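Local coordinates for protein ChiX (Serratia marcescens, PDB 5OPZ) that is a zinc-dependent L-Ala D-Glu endopeptidase that hydrolyses peptidoglycan and is required for chitinase secretion, at residues V87-E91 with W92-A96. Numbering follows the deposited sequence.
Sequences VVSWE and WDYYA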
loop_
_atom_site.group_PDB
_atom_site.type_symbol
_atom_site.label_atom_id
_atom_site.label_comp_id
_atom_site.label_asym_id
_atom_site.label_seq_id
_atom_site.Cartn_x
_atom_site.Cartn_y
_atom_site.Cartn_z
ATOM N N VAL A 87 -14.693 -1.550 8.261
ATOM C CA VAL A 87 -14.070 -2.131 9.449
ATOM C C VAL A 87 -12.733 -2.694 9.001
ATOM O O VAL A 87 -12.659 -3.521 8.096
ATOM C CB VAL A 87 -14.961 -3.254 10.078
ATOM C CG1 VAL A 87 -14.359 -3.780 11.382
ATOM C CG2 VAL A 87 -16.362 -2.738 10.356
ATOM N N VAL A 88 -11.684 -2.306 9.722
ATOM C CA VAL A 88 -10.357 -2.853 9.509
ATOM C C VAL A 88 -10.348 -4.379 9.613
ATOM O O VAL A 88 -10.926 -4.961 10.565
ATOM C CB VAL A 88 -9.329 -2.284 10.530
ATOM C CG1 VAL A 88 -7.976 -2.990 10.453
ATOM C CG2 VAL A 88 -9.136 -0.787 10.311
ATOM N N SER A 89 -9.734 -5.010 8.631
ATOM C CA SER A 89 -9.463 -6.440 8.666
ATOM C C SER A 89 -8.051 -6.685 8.289
ATOM O O SER A 89 -7.481 -6.061 7.393
ATOM C CB SER A 89 -10.355 -7.242 7.706
ATOM O OG SER A 89 -10.017 -8.644 7.820
ATOM N N TRP A 90 -7.447 -7.549 9.136
ATOM C CA TRP A 90 -6.109 -8.120 8.659
ATOM C C TRP A 90 -6.087 -9.500 7.899
ATOM O O TRP A 90 -5.002 -10.073 7.601
ATOM C CB TRP A 90 -5.153 -8.154 9.853
ATOM C CG TRP A 90 -5.052 -6.818 10.437
ATOM C CD1 TRP A 90 -5.613 -6.384 11.606
ATOM C CD2 TRP A 90 -4.379 -5.685 9.882
ATOM N NE1 TRP A 90 -5.364 -5.057 11.793
ATOM C CE2 TRP A 90 -4.593 -4.600 10.756
ATOM C CE3 TRP A 90 -3.648 -5.475 8.708
ATOM C CZ2 TRP A 90 -4.072 -3.327 10.507
ATOM C CZ3 TRP A 90 -3.124 -4.211 8.475
ATOM C CH2 TRP A 90 -3.342 -3.151 9.368
ATOM N N GLU A 91 -7.269 -10.001 7.494
ATOM C CA GLU A 91 -7.335 -11.289 6.836
ATOM C C GLU A 91 -6.689 -11.292 5.439
ATOM O O GLU A 91 -6.960 -10.425 4.632
ATOM C CB GLU A 91 -8.781 -11.802 6.807
ATOM C CG GLU A 91 -9.421 -12.000 8.195
ATOM C CD GLU A 91 -8.830 -13.138 9.040
ATOM O OE1 GLU A 91 -7.992 -13.916 8.558
ATOM O OE2 GLU A 91 -9.204 -13.273 10.222
ATOM N N TRP A 92 -5.881 -12.310 5.180
ATOM C CA TRP A 92 -5.070 -12.422 3.958
ATOM C C TRP A 92 -5.857 -12.228 2.670
ATOM O O TRP A 92 -5.411 -11.536 1.786
ATOM C CB TRP A 92 -4.394 -13.816 3.910
ATOM C CG TRP A 92 -3.732 -14.123 2.605
ATOM C CD1 TRP A 92 -4.265 -14.833 1.567
ATOM C CD2 TRP A 92 -2.460 -13.657 2.154
ATOM N NE1 TRP A 92 -3.403 -14.841 0.507
ATOM C CE2 TRP A 92 -2.289 -14.120 0.829
ATOM C CE3 TRP A 92 -1.453 -12.883 2.735
ATOM C CZ2 TRP A 92 -1.114 -13.901 0.108
ATOM C CZ3 TRP A 92 -0.311 -12.617 2.008
ATOM C CH2 TRP A 92 -0.142 -13.143 0.715
ATOM N N ASP A 93 -7.008 -12.869 2.565
ATOM C CA ASP A 93 -7.742 -12.844 1.319
ATOM C C ASP A 93 -8.124 -11.453 0.857
ATOM O O ASP A 93 -8.161 -11.179 -0.341
ATOM C CB ASP A 93 -8.987 -13.765 1.344
ATOM C CG ASP A 93 -8.643 -15.155 0.994
ATOM O OD1 ASP A 93 -7.865 -15.318 0.051
ATOM O OD2 ASP A 93 -9.131 -16.060 1.675
ATOM N N TYR A 94 -8.374 -10.557 1.801
ATOM C CA TYR A 94 -8.691 -9.181 1.450
ATOM C C TYR A 94 -7.506 -8.512 0.738
ATOM O O TYR A 94 -7.677 -7.805 -0.255
ATOM C CB TYR A 94 -9.095 -8.375 2.675
ATOM C CG TYR A 94 -10.431 -8.734 3.318
ATOM C CD1 TYR A 94 -11.598 -8.644 2.585
ATOM C CD2 TYR A 94 -10.529 -9.057 4.638
ATOM C CE1 TYR A 94 -12.810 -8.917 3.124
ATOM C CE2 TYR A 94 -11.745 -9.370 5.217
ATOM C CZ TYR A 94 -12.881 -9.313 4.445
ATOM O OH TYR A 94 -14.078 -9.569 5.051
ATOM N N TYR A 95 -6.310 -8.755 1.272
ATOM C CA TYR A 95 -5.087 -8.202 0.686
ATOM C C TYR A 95 -4.777 -8.827 -0.653
ATOM O O TYR A 95 -4.303 -8.135 -1.566
ATOM C CB TYR A 95 -3.901 -8.368 1.683
ATOM C CG TYR A 95 -4.182 -7.535 2.894
ATOM C CD1 TYR A 95 -4.960 -8.032 3.944
ATOM C CD2 TYR A 95 -3.816 -6.200 2.944
ATOM C CE1 TYR A 95 -5.370 -7.225 4.959
ATOM C CE2 TYR A 95 -4.173 -5.404 3.987
ATOM C CZ TYR A 95 -4.982 -5.915 5.006
ATOM O OH TYR A 95 -5.418 -5.055 5.999
ATOM N N ALA A 96 -5.093 -10.111 -0.837
ATOM C CA ALA A 96 -4.950 -10.727 -2.170
ATOM C C ALA A 96 -5.839 -10.030 -3.201
ATOM O O ALA A 96 -5.433 -9.829 -4.357
ATOM C CB ALA A 96 -5.180 -12.219 -2.113
HETATM O O HOH W 1 -5.422 -14.254 7.139
#
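The Y95 side chain reaches back from helix 92-109 along the S89-W90-E91 loop that leads into it, and ends on S89 O. From CB, a chi1 of -65° turns the ring away from the helix toward the preceding loop. CD1 comes first to the carbonyl oxygen of E91, 3.2 Å away, so that this oxygen sits at the ring edge near its plane. CE1 is next, 3.4 Å from S89 O. At the tip, the hydroxyl OH donates to S89 O across 2.7 Å. The donor lies in the plane of that carbonyl, with a C=O...O angle of 157°. Y95 OH also lies 3.3 Å from CE3 of the W90 indole, which it approaches obliquely. The same hydroxyl is bonded to the backbone N of A82, at the end of strand 77-82, and is therefore both donor and acceptor; S89 itself pairs with A82 through the backbone.

S89 also bends the loop. Its OG, swung to the far side of CB from its own backbone N, accepts from E91 N at 3.1 Å, a nearly straight bond (171°) that makes an ST turn. OG also sits at the edge of the Y94 ring, 3.2 Å from CE2. Past the turn, E91 O receives Y94 N at 3.2 Å, the donor well out of the carbonyl plane, while a water accepts from W92 N and donates to E91 OE1. This is a loop-to-helix junction about 10 Å from the zinc, measured from the W90 side chain. Two bonds hold the buried Y95 hydroxyl in place and orient its O-H, while packing, with E91 O at the ring edge, restrains the ring's turn; the one polar atom of the side chain is satisfied, joining loop, helix and the end of strand 77-82.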